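Local coordinates for protein TetR transcriptional regulator (Chloroflexus aurantiacus, PDB 3QBM) that probably binds DNA through an N-terminal helix-turn-helix domain and regulates transcription, as TetR-family repressors do, and carries bound magnesium, at residues Leu56-Arg67 / Met119-Glu130; His77-Ile85 / Leu138-Ile148. One frame throughout, in Å; residues are numbered along the deposited sequence.

Contact 1: Leu56-Arg67 / Met119-Glu130; sequences LAAFDYAAEKVR and MLRERVRAVIDE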
loop_
_atom_site.group_PDB
_atom_site.type_symbol
_atom_site.label_atom_id
_atom_site.label_comp_id
_atom_site.label_asym_id
_atom_site.label_seq_id
_atom_site.Cartn_x
_atom_site.Cartn_y
_atom_site.Cartn_z
ATOM N N LEU A 56 -18.696 0.020 7.801
ATOM C CA LEU A 56 -19.004 0.901 6.664
ATOM C C LEU A 56 -19.141 2.339 7.087
ATOM O O LEU A 56 -18.634 3.252 6.420
ATOM C CB LEU A 56 -20.266 0.466 5.923
ATOM C CG LEU A 56 -20.232 -0.875 5.189
ATOM C CD1 LEU A 56 -21.625 -1.261 4.672
ATOM C CD2 LEU A 56 -19.147 -0.891 4.053
ATOM N N ALA A 57 -19.819 2.567 8.208
ATOM C CA ALA A 57 -19.975 3.926 8.704
ATOM C C ALA A 57 -18.620 4.489 9.150
ATOM O O ALA A 57 -18.318 5.653 8.872
ATOM C CB ALA A 57 -20.974 3.957 9.821
ATOM N N ALA A 58 -17.809 3.643 9.797
ATOM C CA ALA A 58 -16.447 3.987 10.243
ATOM C C ALA A 58 -15.555 4.344 9.059
ATOM O O ALA A 58 -14.749 5.277 9.170
ATOM C CB ALA A 58 -15.806 2.844 11.060
ATOM N N PHE A 59 -15.666 3.622 7.936
ATOM C CA PHE A 59 -14.909 4.027 6.750
ATOM C C PHE A 59 -15.396 5.374 6.190
ATOM O O PHE A 59 -14.583 6.257 5.869
ATOM C CB PHE A 59 -14.957 3.018 5.623
ATOM C CG PHE A 59 -14.115 3.427 4.443
ATOM C CD1 PHE A 59 -12.770 3.157 4.435
ATOM C CD2 PHE A 59 -14.661 4.170 3.393
ATOM C CE1 PHE A 59 -11.971 3.599 3.381
ATOM C CE2 PHE A 59 -13.877 4.604 2.337
ATOM C CZ PHE A 59 -12.556 4.314 2.321
ATOM N N ASP A 60 -16.708 5.525 6.037
ATOM C CA ASP A 60 -17.279 6.785 5.515
ATOM C C ASP A 60 -16.755 7.969 6.320
ATOM O O ASP A 60 -16.490 9.044 5.776
ATOM C CB ASP A 60 -18.813 6.742 5.534
ATOM C CG ASP A 60 -19.365 5.812 4.502
ATOM O OD1 ASP A 60 -18.620 5.356 3.596
ATOM O OD2 ASP A 60 -20.548 5.460 4.618
ATOM N N TYR A 61 -16.538 7.738 7.608
ATOM C CA TYR A 61 -16.014 8.743 8.512
ATOM C C TYR A 61 -14.549 9.036 8.248
ATOM O O TYR A 61 -14.118 10.200 8.276
ATOM C CB TYR A 61 -16.183 8.275 9.939
ATOM C CG TYR A 61 -15.378 9.041 10.930
ATOM C CD1 TYR A 61 -15.870 10.218 11.498
ATOM C CD2 TYR A 61 -14.137 8.589 11.330
ATOM C CE1 TYR A 61 -15.119 10.932 12.413
ATOM C CE2 TYR A 61 -13.369 9.302 12.247
ATOM C CZ TYR A 61 -13.877 10.469 12.788
ATOM O OH TYR A 61 -13.132 11.179 13.700
ATOM N N ALA A 62 -13.781 7.965 8.079
ATOM C CA ALA A 62 -12.374 8.064 7.702
ATOM C C ALA A 62 -12.251 8.763 6.344
ATOM O O ALA A 62 -11.419 9.646 6.192
ATOM C CB ALA A 62 -11.731 6.679 7.676
ATOM N N ALA A 63 -13.113 8.410 5.391
ATOM C CA ALA A 63 -13.110 9.035 4.069
ATOM C C ALA A 63 -13.374 10.538 4.177
ATOM O O ALA A 63 -12.658 11.329 3.575
ATOM C CB ALA A 63 -14.110 8.381 3.135
ATOM N N GLU A 64 -14.376 10.932 4.970
ATOM C CA GLU A 64 -14.673 12.358 5.158
ATOM C C GLU A 64 -13.509 13.084 5.813
ATOM O O GLU A 64 -13.205 14.230 5.472
ATOM C CB GLU A 64 -15.951 12.558 5.982
ATOM C CG GLU A 64 -16.273 14.051 6.285
ATOM C CD GLU A 64 -16.545 14.913 5.050
ATOM O OE1 GLU A 64 -16.859 14.368 3.959
ATOM O OE2 GLU A 64 -16.470 16.161 5.186
ATOM N N LYS A 65 -12.842 12.441 6.748
ATOM C CA LYS A 65 -11.714 13.098 7.392
ATOM C C LYS A 65 -10.545 13.389 6.416
ATOM O O LYS A 65 -9.967 14.473 6.407
ATOM C CB LYS A 65 -11.215 12.210 8.487
ATOM C CG LYS A 65 -10.235 12.863 9.422
ATOM C CD LYS A 65 -10.693 12.673 10.865
ATOM C CE LYS A 65 -11.870 13.591 11.161
ATOM N NZ LYS A 65 -12.318 13.530 12.572
ATOM N N VAL A 66 -10.165 12.369 5.666
ATOM C CA VAL A 66 -9.188 12.505 4.584
ATOM C C VAL A 66 -9.593 13.661 3.631
ATOM O O VAL A 66 -8.766 14.496 3.298
ATOM C CB VAL A 66 -9.023 11.148 3.861
ATOM C CG1 VAL A 66 -8.286 11.296 2.562
ATOM C CG2 VAL A 66 -8.294 10.141 4.783
ATOM N N ARG A 67 -10.869 13.713 3.263
ATOM C CA ARG A 67 -11.424 14.724 2.364
ATOM C C ARG A 67 -11.205 16.135 2.924
ATOM O O ARG A 67 -10.775 17.008 2.178
ATOM C CB ARG A 67 -12.918 14.458 2.122
ATOM C CG ARG A 67 -13.606 15.299 1.073
ATOM C CD ARG A 67 -15.044 14.840 0.826
ATOM N NE ARG A 67 -15.067 13.449 0.351
ATOM C CZ ARG A 67 -15.600 12.395 0.990
ATOM N NH1 ARG A 67 -16.234 12.515 2.150
ATOM N NH2 ARG A 67 -15.524 11.187 0.437
HETATM N N MSE A 119 -18.073 -4.146 -0.738
HETATM C CA MSE A 119 -18.645 -2.853 -0.343
HETATM C C MSE A 119 -17.572 -1.888 0.125
HETATM O O MSE A 119 -17.601 -0.723 -0.273
HETATM C CB MSE A 119 -19.781 -2.986 0.688
HETATM C CG MSE A 119 -21.052 -3.559 0.096
HETATM SE SE MSE A 119 -22.406 -3.787 1.501
HETATM C CE MSE A 119 -22.911 -1.898 1.621
ATOM N N LEU A 120 -16.622 -2.349 0.941
ATOM C CA LEU A 120 -15.487 -1.504 1.303
ATOM C C LEU A 120 -14.616 -1.184 0.081
ATOM O O LEU A 120 -14.160 -0.057 -0.063
ATOM C CB LEU A 120 -14.624 -2.102 2.405
ATOM C CG LEU A 120 -15.213 -1.934 3.806
ATOM C CD1 LEU A 120 -14.416 -2.740 4.808
ATOM C CD2 LEU A 120 -15.221 -0.471 4.159
ATOM N N ARG A 121 -14.378 -2.172 -0.781
ATOM C CA ARG A 121 -13.594 -1.951 -1.991
ATOM C C ARG A 121 -14.201 -0.825 -2.835
ATOM O O ARG A 121 -13.486 0.055 -3.341
ATOM C CB ARG A 121 -13.458 -3.261 -2.808
ATOM C CG ARG A 121 -12.631 -3.111 -4.080
ATOM C CD ARG A 121 -12.313 -4.445 -4.743
ATOM N NE ARG A 121 -13.518 -5.068 -5.264
ATOM C CZ ARG A 121 -14.028 -6.252 -4.890
ATOM N NH1 ARG A 121 -13.460 -7.027 -3.951
ATOM N NH2 ARG A 121 -15.136 -6.683 -5.484
ATOM N N GLU A 122 -15.528 -0.828 -2.962
ATOM C CA GLU A 122 -16.214 0.172 -3.756
ATOM C C GLU A 122 -16.060 1.549 -3.133
ATOM O O GLU A 122 -15.935 2.549 -3.833
ATOM C CB GLU A 122 -17.703 -0.172 -3.892
ATOM C CG GLU A 122 -18.392 0.758 -4.874
ATOM C CD GLU A 122 -19.830 0.349 -5.173
ATOM O OE1 GLU A 122 -20.504 -0.205 -4.278
ATOM O OE2 GLU A 122 -20.285 0.603 -6.308
ATOM N N ARG A 123 -16.100 1.598 -1.805
ATOM C CA ARG A 123 -15.898 2.850 -1.075
ATOM C C ARG A 123 -14.460 3.393 -1.220
ATOM O O ARG A 123 -14.264 4.604 -1.388
ATOM C CB ARG A 123 -16.260 2.658 0.386
ATOM C CG ARG A 123 -17.742 2.846 0.664
ATOM C CD ARG A 123 -18.069 2.317 2.031
ATOM N NE ARG A 123 -19.174 3.029 2.663
ATOM C CZ ARG A 123 -20.469 2.786 2.486
ATOM N NH1 ARG A 123 -20.904 1.843 1.670
ATOM N NH2 ARG A 123 -21.347 3.507 3.167
ATOM N N VAL A 124 -13.479 2.490 -1.149
ATOM C CA VAL A 124 -12.092 2.859 -1.355
ATOM C C VAL A 124 -11.964 3.380 -2.774
ATOM O O VAL A 124 -11.392 4.463 -2.967
ATOM C CB VAL A 124 -11.102 1.694 -1.042
ATOM C CG1 VAL A 124 -9.618 2.038 -1.420
ATOM C CG2 VAL A 124 -11.153 1.341 0.442
ATOM N N ARG A 125 -12.523 2.660 -3.752
ATOM C CA ARG A 125 -12.450 3.087 -5.153
ATOM C C ARG A 125 -13.054 4.467 -5.356
ATOM O O ARG A 125 -12.502 5.286 -6.086
ATOM C CB ARG A 125 -13.059 2.041 -6.091
ATOM C CG ARG A 125 -13.134 2.438 -7.549
ATOM C CD ARG A 125 -13.580 1.226 -8.365
ATOM N NE ARG A 125 -13.394 1.417 -9.796
ATOM C CZ ARG A 125 -13.515 0.458 -10.709
ATOM N NH1 ARG A 125 -13.821 -0.791 -10.365
ATOM N NH2 ARG A 125 -13.318 0.750 -11.983
ATOM N N ALA A 126 -14.178 4.730 -4.697
ATOM C CA ALA A 126 -14.824 6.044 -4.769
ATOM C C ALA A 126 -13.876 7.166 -4.267
ATOM O O ALA A 126 -13.796 8.239 -4.885
ATOM C CB ALA A 126 -16.138 6.025 -3.991
ATOM N N VAL A 127 -13.129 6.917 -3.196
ATOM C CA VAL A 127 -12.162 7.917 -2.720
ATOM C C VAL A 127 -11.043 8.146 -3.724
ATOM O O VAL A 127 -10.723 9.312 -4.032
ATOM C CB VAL A 127 -11.593 7.660 -1.316
ATOM C CG1 VAL A 127 -10.436 8.685 -1.001
ATOM C CG2 VAL A 127 -12.735 7.730 -0.269
ATOM N N ILE A 128 -10.467 7.064 -4.245
ATOM C CA ILE A 128 -9.421 7.162 -5.263
ATOM C C ILE A 128 -9.978 7.922 -6.485
ATOM O O ILE A 128 -9.305 8.764 -7.037
ATOM C CB ILE A 128 -8.890 5.787 -5.651
ATOM C CG1 ILE A 128 -8.115 5.171 -4.450
ATOM C CG2 ILE A 128 -8.023 5.839 -6.906
ATOM C CD1 ILE A 128 -7.967 3.693 -4.554
ATOM N N ASP A 129 -11.222 7.643 -6.874
ATOM C CA ASP A 129 -11.841 8.366 -7.991
ATOM C C ASP A 129 -12.058 9.850 -7.717
ATOM O O ASP A 129 -11.973 10.654 -8.634
ATOM C CB ASP A 129 -13.105 7.657 -8.490
ATOM C CG ASP A 129 -12.781 6.373 -9.248
ATOM O OD1 ASP A 129 -11.599 6.141 -9.581
ATOM O OD2 ASP A 129 -13.698 5.568 -9.495
ATOM N N GLU A 130 -12.280 10.232 -6.465
ATOM C CA GLU A 130 -12.376 11.667 -6.120
ATOM C C GLU A 130 -11.021 12.329 -6.337
ATOM O O GLU A 130 -10.944 13.420 -6.912
ATOM C CB GLU A 130 -12.753 11.923 -4.662
ATOM C CG GLU A 130 -14.037 11.362 -4.156
ATOM C CD GLU A 130 -14.218 11.718 -2.692
ATOM O OE1 GLU A 130 -14.248 10.801 -1.843
ATOM O OE2 GLU A 130 -14.264 12.929 -2.376
HETATM O O HOH W 1 -12.071 10.905 0.848
#

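Contact 2: His77-Ile85 / Leu138-Ile148; sequences HKHTVDTII and LVQTGIARGEI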
loop_
_atom_site.group_PDB
_atom_site.type_symbol
_atom_site.label_atom_id
_atom_site.label_comp_id
_atom_site.label_asym_id
_atom_site.label_seq_id
_atom_site.Cartn_x
_atom_site.Cartn_y
_atom_site.Cartn_z
ATOM N N HIS A 77 -4.361 28.254 -3.532
ATOM C CA HIS A 77 -3.148 28.404 -4.325
ATOM C C HIS A 77 -3.441 29.261 -5.586
ATOM O O HIS A 77 -4.567 29.315 -6.085
ATOM C CB HIS A 77 -2.536 27.039 -4.678
ATOM C CG HIS A 77 -2.034 26.295 -3.481
ATOM N ND1 HIS A 77 -0.789 26.517 -2.939
ATOM C CD2 HIS A 77 -2.627 25.369 -2.696
ATOM C CE1 HIS A 77 -0.630 25.747 -1.878
ATOM N NE2 HIS A 77 -1.742 25.064 -1.693
ATOM N N LYS A 78 -2.420 29.936 -6.075
ATOM C CA LYS A 78 -2.583 30.899 -7.167
ATOM C C LYS A 78 -2.221 30.323 -8.541
ATOM O O LYS A 78 -2.399 31.022 -9.534
ATOM C CB LYS A 78 -1.749 32.178 -6.909
ATOM C CG LYS A 78 -0.229 31.960 -6.806
ATOM C CD LYS A 78 0.515 33.220 -6.382
ATOM C CE LYS A 78 1.992 32.930 -6.105
ATOM N NZ LYS A 78 2.674 34.122 -5.479
ATOM N N HIS A 79 -1.730 29.073 -8.572
ATOM C CA HIS A 79 -1.282 28.382 -9.797
ATOM C C HIS A 79 -1.640 26.915 -9.649
ATOM O O HIS A 79 -1.527 26.334 -8.546
ATOM C CB HIS A 79 0.218 28.545 -9.920
ATOM C CG HIS A 79 0.794 28.169 -11.239
ATOM N ND1 HIS A 79 0.969 26.861 -11.621
ATOM C CD2 HIS A 79 1.341 28.927 -12.215
ATOM C CE1 HIS A 79 1.569 26.826 -12.793
ATOM N NE2 HIS A 79 1.793 28.067 -13.182
ATOM N N THR A 80 -2.108 26.312 -10.747
ATOM C CA THR A 80 -2.602 24.944 -10.714
ATOM C C THR A 80 -1.511 23.938 -10.382
ATOM O O THR A 80 -1.781 22.889 -9.810
ATOM C CB THR A 80 -3.270 24.504 -12.050
ATOM O OG1 THR A 80 -2.364 24.715 -13.134
ATOM C CG2 THR A 80 -4.631 25.261 -12.280
ATOM N N VAL A 81 -0.277 24.244 -10.757
ATOM C CA VAL A 81 0.822 23.375 -10.397
ATOM C C VAL A 81 1.087 23.425 -8.889
ATOM O O VAL A 81 1.337 22.374 -8.264
ATOM C CB VAL A 81 2.049 23.643 -11.271
ATOM C CG1 VAL A 81 3.332 22.917 -10.760
ATOM C CG2 VAL A 81 1.731 23.205 -12.738
ATOM N N ASP A 82 1.001 24.617 -8.305
ATOM C CA ASP A 82 1.134 24.767 -6.851
ATOM C C ASP A 82 0.091 23.905 -6.168
ATOM O O ASP A 82 0.384 23.263 -5.168
ATOM C CB ASP A 82 0.991 26.224 -6.405
ATOM C CG ASP A 82 2.128 27.119 -6.902
ATOM O OD1 ASP A 82 3.121 26.625 -7.430
ATOM O OD2 ASP A 82 2.008 28.334 -6.767
ATOM N N THR A 83 -1.135 23.907 -6.688
ATOM C CA THR A 83 -2.199 23.110 -6.128
ATOM C C THR A 83 -1.928 21.615 -6.242
ATOM O O THR A 83 -2.135 20.848 -5.285
ATOM C CB THR A 83 -3.563 23.421 -6.805
ATOM O OG1 THR A 83 -3.727 24.841 -6.896
ATOM C CG2 THR A 83 -4.666 22.777 -5.997
ATOM N N ILE A 84 -1.393 21.189 -7.379
ATOM C CA ILE A 84 -1.087 19.767 -7.547
ATOM C C ILE A 84 0.055 19.342 -6.586
ATOM O O ILE A 84 -0.005 18.295 -5.966
ATOM C CB ILE A 84 -0.761 19.402 -9.004
ATOM C CG1 ILE A 84 -2.030 19.522 -9.851
ATOM C CG2 ILE A 84 -0.311 17.957 -9.074
ATOM C CD1 ILE A 84 -1.774 19.609 -11.381
ATOM N N ILE A 85 1.056 20.181 -6.446
ATOM C CA ILE A 85 2.161 19.893 -5.523
ATOM C C ILE A 85 1.654 19.906 -4.040
ATOM O O ILE A 85 2.123 19.151 -3.213
ATOM C CB ILE A 85 3.336 20.878 -5.799
ATOM C CG1 ILE A 85 3.943 20.597 -7.159
ATOM C CG2 ILE A 85 4.399 20.803 -4.682
ATOM C CD1 ILE A 85 5.106 21.484 -7.544
ATOM N N LEU A 138 -7.737 20.010 -12.111
ATOM C CA LEU A 138 -6.604 20.918 -12.044
ATOM C C LEU A 138 -5.765 20.918 -13.311
ATOM O O LEU A 138 -5.340 21.988 -13.801
ATOM C CB LEU A 138 -5.767 20.590 -10.825
ATOM C CG LEU A 138 -6.377 20.924 -9.467
ATOM C CD1 LEU A 138 -5.587 20.178 -8.388
ATOM C CD2 LEU A 138 -6.367 22.465 -9.188
ATOM N N VAL A 139 -5.542 19.733 -13.876
ATOM C CA VAL A 139 -4.785 19.662 -15.089
ATOM C C VAL A 139 -5.518 20.374 -16.225
ATOM O O VAL A 139 -4.916 21.171 -16.905
ATOM C CB VAL A 139 -4.424 18.204 -15.460
ATOM C CG1 VAL A 139 -3.895 18.145 -16.921
ATOM C CG2 VAL A 139 -3.429 17.627 -14.407
ATOM N N GLN A 140 -6.810 20.133 -16.422
ATOM C CA GLN A 140 -7.522 20.851 -17.497
ATOM C C GLN A 140 -7.570 22.347 -17.223
ATOM O O GLN A 140 -7.455 23.152 -18.143
ATOM C CB GLN A 140 -8.933 20.319 -17.783
ATOM C CG GLN A 140 -9.657 21.070 -18.921
ATOM C CD GLN A 140 -8.811 21.242 -20.223
ATOM O OE1 GLN A 140 -8.420 20.249 -20.856
ATOM N NE2 GLN A 140 -8.538 22.513 -20.619
ATOM N N THR A 141 -7.726 22.746 -15.962
ATOM C CA THR A 141 -7.669 24.189 -15.655
ATOM C C THR A 141 -6.309 24.791 -16.058
ATOM O O THR A 141 -6.237 25.815 -16.719
ATOM C CB THR A 141 -8.028 24.459 -14.165
ATOM O OG1 THR A 141 -9.413 24.134 -13.977
ATOM C CG2 THR A 141 -7.834 25.889 -13.790
ATOM N N GLY A 142 -5.236 24.098 -15.704
ATOM C CA GLY A 142 -3.891 24.551 -15.971
ATOM C C GLY A 142 -3.620 24.628 -17.437
ATOM O O GLY A 142 -2.946 25.554 -17.882
ATOM N N ILE A 143 -4.149 23.653 -18.201
ATOM C CA ILE A 143 -3.985 23.670 -19.648
ATOM C C ILE A 143 -4.703 24.891 -20.189
ATOM O O ILE A 143 -4.123 25.620 -20.973
ATOM C CB ILE A 143 -4.463 22.367 -20.351
ATOM C CG1 ILE A 143 -3.541 21.216 -19.996
ATOM C CG2 ILE A 143 -4.536 22.542 -21.895
ATOM C CD1 ILE A 143 -4.034 19.792 -20.389
ATOM N N ALA A 144 -5.939 25.132 -19.748
ATOM C CA ALA A 144 -6.676 26.313 -20.208
ATOM C C ALA A 144 -5.924 27.601 -19.898
ATOM O O ALA A 144 -5.989 28.531 -20.643
ATOM C CB ALA A 144 -8.077 26.354 -19.594
ATOM N N ARG A 145 -5.187 27.642 -18.786
ATOM C CA ARG A 145 -4.487 28.860 -18.377
ATOM C C ARG A 145 -3.088 28.997 -18.963
ATOM O O ARG A 145 -2.428 29.993 -18.697
ATOM C CB ARG A 145 -4.333 28.897 -16.848
ATOM C CG ARG A 145 -5.678 29.124 -16.083
ATOM C CD ARG A 145 -5.557 29.024 -14.586
ATOM N NE ARG A 145 -4.790 30.138 -14.048
ATOM C CZ ARG A 145 -5.299 31.330 -13.758
ATOM N NH1 ARG A 145 -6.574 31.610 -13.972
ATOM N NH2 ARG A 145 -4.511 32.269 -13.275
ATOM N N GLY A 146 -2.615 27.999 -19.709
ATOM C CA GLY A 146 -1.238 28.017 -20.186
ATOM C C GLY A 146 -0.225 27.721 -19.093
ATOM O O GLY A 146 0.960 28.015 -19.238
ATOM N N GLU A 147 -0.691 27.140 -18.000
ATOM C CA GLU A 147 0.174 26.775 -16.869
ATOM C C GLU A 147 0.684 25.350 -16.981
ATOM O O GLU A 147 1.716 25.008 -16.406
ATOM C CB GLU A 147 -0.575 26.932 -15.549
ATOM C CG GLU A 147 -0.967 28.343 -15.249
ATOM C CD GLU A 147 -1.810 28.474 -14.010
ATOM O OE1 GLU A 147 -2.289 27.491 -13.486
ATOM O OE2 GLU A 147 -2.027 29.593 -13.583
ATOM N N ILE A 148 -0.031 24.518 -17.714
ATOM C CA ILE A 148 0.279 23.100 -17.845
ATOM C C ILE A 148 0.332 22.739 -19.332
ATOM O O ILE A 148 -0.506 23.196 -20.112
ATOM C CB ILE A 148 -0.752 22.237 -17.089
ATOM C CG1 ILE A 148 -0.527 22.407 -15.579
ATOM C CG2 ILE A 148 -0.622 20.707 -17.475
ATOM C CD1 ILE A 148 -1.487 21.615 -14.682
#

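Contact 1: Leu56-Arg67 / Met119-Glu130
F59 of helix 51-74 fits as a knob into the hole made by L120, R123, V124 and V127 of helix 118-144, in the all-helical TetR fold; the two short helical segments run nearly parallel, 10° apart. Its CG lies anti to the backbone N (chi1 -177°), which sends the ring across the gap. There F59 CE2 meets R123 CB at 3.6 Å and F59 CZ meets V124 CG2 at 3.8 Å. Farther along, A63 is small enough to let V127 CG2 settle on its CB. Arginine suits position 123 because its aliphatic stem slides past the F59 ring while its head stays at the polar margin: L56 lies over one guanidinium face, and D60 takes the edge. Carboxylate and guanidinium are nearly coplanar, with NE and NH2 of R123 each gripping one oxygen of D60. A second side-on pair, R67 with E130, closes the other end. R67 bends at chi3 (-61°), and its NH1 also bonds E64, giving one arginine two acidic partners that should hold its rotation. In the D60 pair, R123 NH2 donates almost straight to the syn lone pair of D60 OD2, at 2.6 Å.

Contact 2: His77-Ile85 / Leu138-Ile148
T80 is the bump and G142 the hollow: the threonine side chain presses against bare helix backbone, T80 OG1 lying 3.2 Å from G142 CA, a close approach that suits a glycine, which has no side chain at this point. T80 CA and G142 CA are 5.4 Å apart as the segments 80-85 and 138-144 run antiparallel, 159° apart. T80 CG2 leans toward T141 CG2, while its hydroxyl turns to E147, placed there by a chi1 of 54° that tucks OG1 back toward the main chain. E147 OE1 thus accepts twice, from T80 OG1 at 2.8 Å and from T80 N at 3.0 Å, the amide coming from above the carboxylate plane. E147 OE2 is held by R145 NE, so both oxygens of this buried acid are engaged. Its flat carboxylate stacks over one face of the H79 ring, planes 8° apart, and E147 CG adds a CH-pi contact. V81 N donates to ND1 in the plane of the H79 ring, and NE2 bonds the carbonyl of A199, so both ring nitrogens are engaged.

Alongside this polar corner the fit is apolar. L138 fills the groove beside T83 and I84, L138 CD1 and CD2 each 3.6 Å from T83 CG2. The branched I84 slides past L138 and meets I148 tip to tip, I84 CD1 to I148 CD1 at 3.9 Å, with V139 alongside; V81 backs I148. Glycine also suits position 146, whose positive phi belongs to the Schellman motif that follows the helix. The contact pairs a histidine N-cap on helix 80-92 with a Schellman motif after helix 118-144, where two antiparallel helices of the TetR C-terminal domain meet.

In the fold
Along the chain the segments alternate: 56-67, 77-85, 119-130, 138-148. Both contacts use the long helix 118-144, contact 1 near its start and contact 2 at its end, with centres 26 Å apart and nearest atoms about 9 Å apart. Its partners, helices 51-74 and 80-92, follow each other in sequence; over these segments the first runs nearly parallel to it and the second antiparallel. Contact 1 lies near the centre of the chain, where helix 51-74 also touches helix 2-23, linking the N-terminal part, which holds the predicted DNA-binding motif, to the C-terminal domain. Contact 2 lies at the far end, beside the C-terminus. Helix 118-144 thus ties the middle of the chain to its far end and, near contact 1, also packs against the second subunit.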